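43.8 kDa insecticidal crystal protein (Bacillus thuringiensis, PDB 4JP0) acts as one component of a binary insecticidal toxin that, together with Cry34Ab1, kills western corn rootworm larvae, probably by attacking the midgut epithelium. Local coordinates at residues I10-N15 and Q133-T138; A19-S24 and A63-K68. All blocks are in the same frame, centred on the assembly; numbering follows the deposited sequence.

Contact 1: residues I10-N15 and Q133-T138; sequences ISNHAN and QQWNLT
Backbone bonds set the frame in which S11 meets N136. They form a hydrogen-bonded antiparallel pair, S11 N donating to N136 O (3.0 Å) and N136 N returning a bond to S11 O (2.8 Å), both nearly straight. I10–L137 and N12–W135 are the flanking non-hydrogen-bonded pairs. Where the first strand turns off, H13 N still reaches Q134 O at 2.8 Å.

Apolar and aromatic contacts gather on the side of I10, N12, W135 and L137. I10 splits its branches: CG1 runs beside L137 CG (4.0 Å), while CG2 meets the indole at W135 CE3. N12 lies over one face of that indole, its CB off-centre above the six-membered ring and ND2 3.4 Å from W135 CZ2, with amide and ring planes steeply inclined at 74°. With CG anti to the backbone N (chi1 -173°), N12 can cover the ring while OD1 takes A14 N weakly and N15 N on a lone pair, an Asx motif, and ND2 donates to N132 O.

The opposite side is polar. One water links S11 OG to N136 ND2, and another joins N136 ND2 to H13 ND1, in the plane of the imidazole; N136 OD1 turns to S99.

W135 NE1 bonds to L110 O, and Q133 grips D125, S127 and T111. Q133, Q134 and W135 form a QxW motif, the signature of ricin-type beta-trefoils, here leading into the last trefoil strand where it pairs with the first.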
loop_
_atom_site.group_PDB
_atom_site.type_symbol
_atom_site.label_atom_id
_atom_site.label_comp_id
_atom_site.label_asym_id
_atom_site.label_seq_id
_atom_site.Cartn_x
_atom_site.Cartn_y
_atom_site.Cartn_z
ATOM N N ILE A 10 -29.281 4.653 -2.376
ATOM C CA ILE A 10 -29.703 3.846 -1.204
ATOM C C ILE A 10 -31.102 4.285 -0.783
ATOM O O ILE A 10 -31.331 5.447 -0.494
ATOM C CB ILE A 10 -28.709 4.027 -0.036
ATOM C CG1 ILE A 10 -27.328 3.518 -0.429
ATOM C CG2 ILE A 10 -29.158 3.298 1.211
ATOM C CD1 ILE A 10 -26.256 3.866 0.644
ATOM N N SER A 11 -32.053 3.361 -0.810
ATOM C CA SER A 11 -33.441 3.712 -0.508
ATOM C C SER A 11 -34.031 2.828 0.580
ATOM O O SER A 11 -33.619 1.682 0.755
ATOM C CB SER A 11 -34.325 3.641 -1.776
ATOM O OG SER A 11 -34.295 2.360 -2.364
ATOM N N ASN A 12 -35.027 3.354 1.283
ATOM C CA ASN A 12 -35.597 2.623 2.383
ATOM C C ASN A 12 -36.710 1.642 1.967
ATOM O O ASN A 12 -37.593 1.964 1.150
ATOM C CB ASN A 12 -36.159 3.591 3.400
ATOM C CG ASN A 12 -36.623 2.888 4.665
ATOM O OD1 ASN A 12 -37.812 2.698 4.874
ATOM N ND2 ASN A 12 -35.674 2.488 5.506
ATOM N N HIS A 13 -36.656 0.444 2.527
ATOM C CA HIS A 13 -37.667 -0.572 2.206
ATOM C C HIS A 13 -39.075 -0.136 2.594
ATOM O O HIS A 13 -40.002 -0.314 1.813
ATOM C CB HIS A 13 -37.315 -1.882 2.917
ATOM C CG HIS A 13 -38.358 -2.962 2.804
ATOM N ND1 HIS A 13 -38.525 -3.724 1.668
ATOM C CD2 HIS A 13 -39.198 -3.480 3.723
ATOM C CE1 HIS A 13 -39.448 -4.644 1.879
ATOM N NE2 HIS A 13 -39.890 -4.504 3.113
ATOM N N ALA A 14 -39.229 0.441 3.785
ATOM C CA ALA A 14 -40.565 0.819 4.275
ATOM C C ALA A 14 -41.175 2.010 3.548
ATOM O O ALA A 14 -42.337 1.964 3.191
ATOM C CB ALA A 14 -40.558 1.150 5.780
ATOM N N ASN A 15 -40.396 3.065 3.346
ATOM C CA ASN A 15 -40.979 4.329 2.884
ATOM C C ASN A 15 -40.584 4.796 1.485
ATOM O O ASN A 15 -41.101 5.800 0.992
ATOM C CB ASN A 15 -40.726 5.407 3.938
ATOM C CG ASN A 15 -39.260 5.819 4.049
ATOM O OD1 ASN A 15 -38.479 5.784 3.083
ATOM N ND2 ASN A 15 -38.896 6.287 5.227
ATOM N N GLN A 133 -35.711 -0.512 9.033
ATOM C CA GLN A 133 -34.294 -0.772 9.162
ATOM C C GLN A 133 -33.790 -1.591 7.961
ATOM O O GLN A 133 -32.672 -2.083 7.962
ATOM C CB GLN A 133 -34.045 -1.509 10.494
ATOM C CG GLN A 133 -34.305 -0.560 11.697
ATOM C CD GLN A 133 -34.017 -1.216 13.028
ATOM O OE1 GLN A 133 -34.034 -2.433 13.122
ATOM N NE2 GLN A 133 -33.692 -0.413 14.046
ATOM N N GLN A 134 -34.601 -1.683 6.902
ATOM C CA GLN A 134 -34.171 -2.424 5.721
ATOM C C GLN A 134 -33.950 -1.442 4.545
ATOM O O GLN A 134 -34.746 -0.527 4.336
ATOM C CB GLN A 134 -35.186 -3.485 5.302
ATOM C CG GLN A 134 -35.803 -4.331 6.437
ATOM C CD GLN A 134 -34.756 -5.044 7.243
ATOM O OE1 GLN A 134 -33.897 -5.713 6.674
ATOM N NE2 GLN A 134 -34.832 -4.927 8.582
ATOM N N TRP A 135 -32.912 -1.696 3.755
ATOM C CA TRP A 135 -32.447 -0.766 2.729
ATOM C C TRP A 135 -32.110 -1.487 1.436
ATOM O O TRP A 135 -31.616 -2.618 1.450
ATOM C CB TRP A 135 -31.177 -0.037 3.237
ATOM C CG TRP A 135 -31.437 0.700 4.521
ATOM C CD1 TRP A 135 -31.386 0.200 5.766
ATOM C CD2 TRP A 135 -31.962 2.025 4.641
ATOM N NE1 TRP A 135 -31.793 1.138 6.688
ATOM C CE2 TRP A 135 -32.154 2.277 6.022
ATOM C CE3 TRP A 135 -32.212 3.053 3.726
ATOM C CZ2 TRP A 135 -32.617 3.502 6.511
ATOM C CZ3 TRP A 135 -32.662 4.289 4.205
ATOM C CH2 TRP A 135 -32.864 4.503 5.597
ATOM N N ASN A 136 -32.348 -0.793 0.322
ATOM C CA ASN A 136 -32.060 -1.314 -0.987
ATOM C C ASN A 136 -30.955 -0.520 -1.619
ATOM O O ASN A 136 -30.922 0.686 -1.463
ATOM C CB ASN A 136 -33.307 -1.190 -1.846
ATOM C CG ASN A 136 -34.439 -2.074 -1.326
ATOM O OD1 ASN A 136 -34.229 -3.261 -1.013
ATOM N ND2 ASN A 136 -35.617 -1.499 -1.192
ATOM N N LEU A 137 -30.077 -1.219 -2.353
ATOM C CA LEU A 137 -28.986 -0.573 -3.075
ATOM C C LEU A 137 -29.227 -0.722 -4.555
ATOM O O LEU A 137 -29.387 -1.866 -5.068
ATOM C CB LEU A 137 -27.622 -1.140 -2.657
ATOM C CG LEU A 137 -26.969 -0.372 -1.480
ATOM C CD1 LEU A 137 -27.697 -0.564 -0.185
ATOM C CD2 LEU A 137 -25.494 -0.796 -1.318
ATOM N N THR A 138 -29.282 0.406 -5.252
ATOM C CA THR A 138 -29.534 0.391 -6.677
ATOM C C THR A 138 -28.292 0.889 -7.400
ATOM O O THR A 138 -27.851 1.992 -7.139
ATOM C CB THR A 138 -30.697 1.357 -6.962
ATOM O OG1 THR A 138 -31.862 0.933 -6.230
ATOM C CG2 THR A 138 -31.103 1.317 -8.449
HETATM O O HOH W 1 -32.057 2.032 -4.063
HETATM O O HOH W 2 -36.565 1.005 -2.788
HETATM O O HOH W 3 -37.843 -3.418 -0.806
#

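Contact 2: residues A19-S24 and A63-K68; sequences AATYLS and AANNCK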
loop_
_atom_site.group_PDB
_atom_site.type_symbol
_atom_site.label_atom_id
_atom_site.label_comp_id
_atom_site.label_asym_id
_atom_site.label_seq_id
_atom_site.Cartn_x
_atom_site.Cartn_y
_atom_site.Cartn_z
ATOM N N ALA A 19 -31.577 8.073 0.529
ATOM C CA ALA A 19 -30.602 8.756 1.358
ATOM C C ALA A 19 -29.984 9.869 0.510
ATOM O O ALA A 19 -29.600 9.635 -0.666
ATOM C CB ALA A 19 -29.523 7.760 1.814
ATOM N N ALA A 20 -29.840 11.056 1.098
ATOM C CA ALA A 20 -29.440 12.238 0.319
ATOM C C ALA A 20 -28.668 13.266 1.133
ATOM O O ALA A 20 -28.888 13.395 2.322
ATOM C CB ALA A 20 -30.702 12.912 -0.208
ATOM N N THR A 21 -27.770 14.016 0.491
ATOM C CA THR A 21 -27.167 15.180 1.144
ATOM C C THR A 21 -27.496 16.402 0.303
ATOM O O THR A 21 -27.782 16.263 -0.904
ATOM C CB THR A 21 -25.630 15.087 1.223
ATOM O OG1 THR A 21 -25.114 14.626 -0.015
ATOM C CG2 THR A 21 -25.181 14.064 2.208
ATOM N N TYR A 22 -27.399 17.594 0.909
ATOM C CA TYR A 22 -27.629 18.845 0.173
ATOM C C TYR A 22 -26.340 19.083 -0.618
ATOM O O TYR A 22 -25.269 18.967 -0.054
ATOM C CB TYR A 22 -27.826 20.040 1.134
ATOM C CG TYR A 22 -29.163 20.174 1.837
ATOM C CD1 TYR A 22 -29.687 21.444 2.154
ATOM C CD2 TYR A 22 -29.889 19.071 2.223
ATOM C CE1 TYR A 22 -30.898 21.579 2.812
ATOM C CE2 TYR A 22 -31.121 19.211 2.875
ATOM C CZ TYR A 22 -31.607 20.458 3.160
ATOM O OH TYR A 22 -32.816 20.583 3.804
ATOM N N LEU A 23 -26.427 19.405 -1.900
ATOM C CA LEU A 23 -25.219 19.560 -2.710
ATOM C C LEU A 23 -24.360 20.756 -2.362
ATOM O O LEU A 23 -23.146 20.738 -2.574
ATOM C CB LEU A 23 -25.588 19.741 -4.195
ATOM C CG LEU A 23 -25.956 18.530 -5.007
ATOM C CD1 LEU A 23 -26.382 18.962 -6.393
ATOM C CD2 LEU A 23 -24.780 17.529 -5.075
ATOM N N SER A 24 -24.997 21.800 -1.868
ATOM C CA SER A 24 -24.322 23.061 -1.681
ATOM C C SER A 24 -23.814 23.291 -0.261
ATOM O O SER A 24 -23.279 24.372 0.029
ATOM C CB SER A 24 -25.222 24.188 -2.161
ATOM O OG SER A 24 -25.245 24.168 -3.580
ATOM N N ALA A 63 -18.742 12.390 -5.684
ATOM C CA ALA A 63 -18.499 13.648 -6.387
ATOM C C ALA A 63 -19.468 14.729 -5.919
ATOM O O ALA A 63 -19.925 15.584 -6.712
ATOM C CB ALA A 63 -18.629 13.467 -7.882
ATOM N N ALA A 64 -19.814 14.655 -4.637
ATOM C CA ALA A 64 -20.573 15.714 -4.000
ATOM C C ALA A 64 -19.997 15.909 -2.600
ATOM O O ALA A 64 -19.362 14.994 -2.071
ATOM C CB ALA A 64 -22.018 15.355 -3.912
ATOM N N ASN A 65 -20.238 17.068 -2.004
ATOM C CA ASN A 65 -19.715 17.374 -0.656
ATOM C C ASN A 65 -18.234 17.073 -0.519
ATOM O O ASN A 65 -17.792 16.620 0.522
ATOM C CB ASN A 65 -20.501 16.584 0.419
ATOM C CG ASN A 65 -22.000 16.576 0.160
ATOM O OD1 ASN A 65 -22.565 15.562 -0.267
ATOM N ND2 ASN A 65 -22.653 17.703 0.444
ATOM N N ASN A 66 -17.465 17.357 -1.568
ATOM C CA ASN A 66 -16.017 17.116 -1.542
ATOM C C ASN A 66 -15.646 15.664 -1.235
ATOM O O ASN A 66 -14.558 15.376 -0.676
ATOM C CB ASN A 66 -15.313 18.116 -0.575
ATOM C CG ASN A 66 -13.860 18.354 -0.930
ATOM O OD1 ASN A 66 -13.485 18.394 -2.108
ATOM N ND2 ASN A 66 -13.022 18.483 0.091
ATOM N N CYS A 67 -16.530 14.739 -1.622
ATOM C CA CYS A 67 -16.292 13.322 -1.417
ATOM C C CYS A 67 -16.061 13.018 0.061
ATOM O O CYS A 67 -15.239 12.194 0.393
ATOM C CB CYS A 67 -15.117 12.813 -2.271
ATOM S SG CYS A 67 -15.515 12.877 -4.030
ATOM N N LYS A 68 -16.742 13.743 0.938
ATOM C CA LYS A 68 -16.765 13.372 2.350
ATOM C C LYS A 68 -17.585 12.058 2.486
ATOM O O LYS A 68 -18.273 11.622 1.549
ATOM C CB LYS A 68 -17.367 14.485 3.178
ATOM C CG LYS A 68 -16.437 15.729 3.323
ATOM C CD LYS A 68 -17.182 16.807 4.060
ATOM C CE LYS A 68 -16.480 18.174 3.939
ATOM N NZ LYS A 68 -15.219 18.258 4.694
HETATM O O HOH W 4 -21.352 19.110 -3.673
#
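T21 and N65 meet through their polar ends, the threonine side chain running obliquely across the asparagine carboxamide. T21 OG1 donates to N65 OD1 at 2.7 Å, lying a little out of the amide plane. A chi1 of 44° sets OG1 between the backbone N and the carbonyl carbon, aimed at the loop. The other half of the same carboxamide turns to the next residue of the strand: N65 ND2 donates to Y22 O (2.9 Å), and this oxygen lies close to the amide plane. Two neighbouring residues of strand 18-22 therefore engage the two ends of one amide, which fixes its rotation and leaves little doubt about which atom is oxygen and which nitrogen. S61 OG gives OD1 a second partner, and L25 O a weak one to ND2, so this buried group is well supplied with bonds.

L23 takes a different course. It sets off away from the loop, but its CD2 branch reaches back to the methyl of A64, 3.7 Å from A64 CB. Beside this apolar touch a water bridges the backbones, donating to L23 O (2.7 Å) and accepting from N65 N (2.9 Å).

The loop presents N65 through an unusual backbone. N65, N66 and C67 all adopt left-handed helical angles, and bonds from C67 N to A64 O and from K68 N to N65 O close two overlapping i to i+3 turns of left-handed 3-10 type. On its far flank, A63, N66 and C67 touch helix 193-199. These left-handed turns, pinned by an asparagine to a neighbouring strand end, join the end of strand 18-22 to the loop between strands 56-61 and 69-73 of the ricin-type beta-trefoil, where the trefoil abuts helix 193-199.

Overall arrangement
Both contacts belong to the N-terminal beta-trefoil, on the same side of the chain's centre, with their own centres about 19 Å apart. Strands 6-12 and 18-22 follow one another in sequence and share a curled antiparallel sheet with strand 43-52; I10 O and A19 N, 2.8 Å apart, probably hydrogen-bond and link the contacts directly. Along the chain the pairing of 19-24 with 63-68 is nested within the long loop closed by 10-15 with 133-138. Contact 1 closes the trefoil's chain between its two ends, whereas contact 2 fastens an internal loop at the side nearer helix 193-199 and the elongated remainder of the toxin.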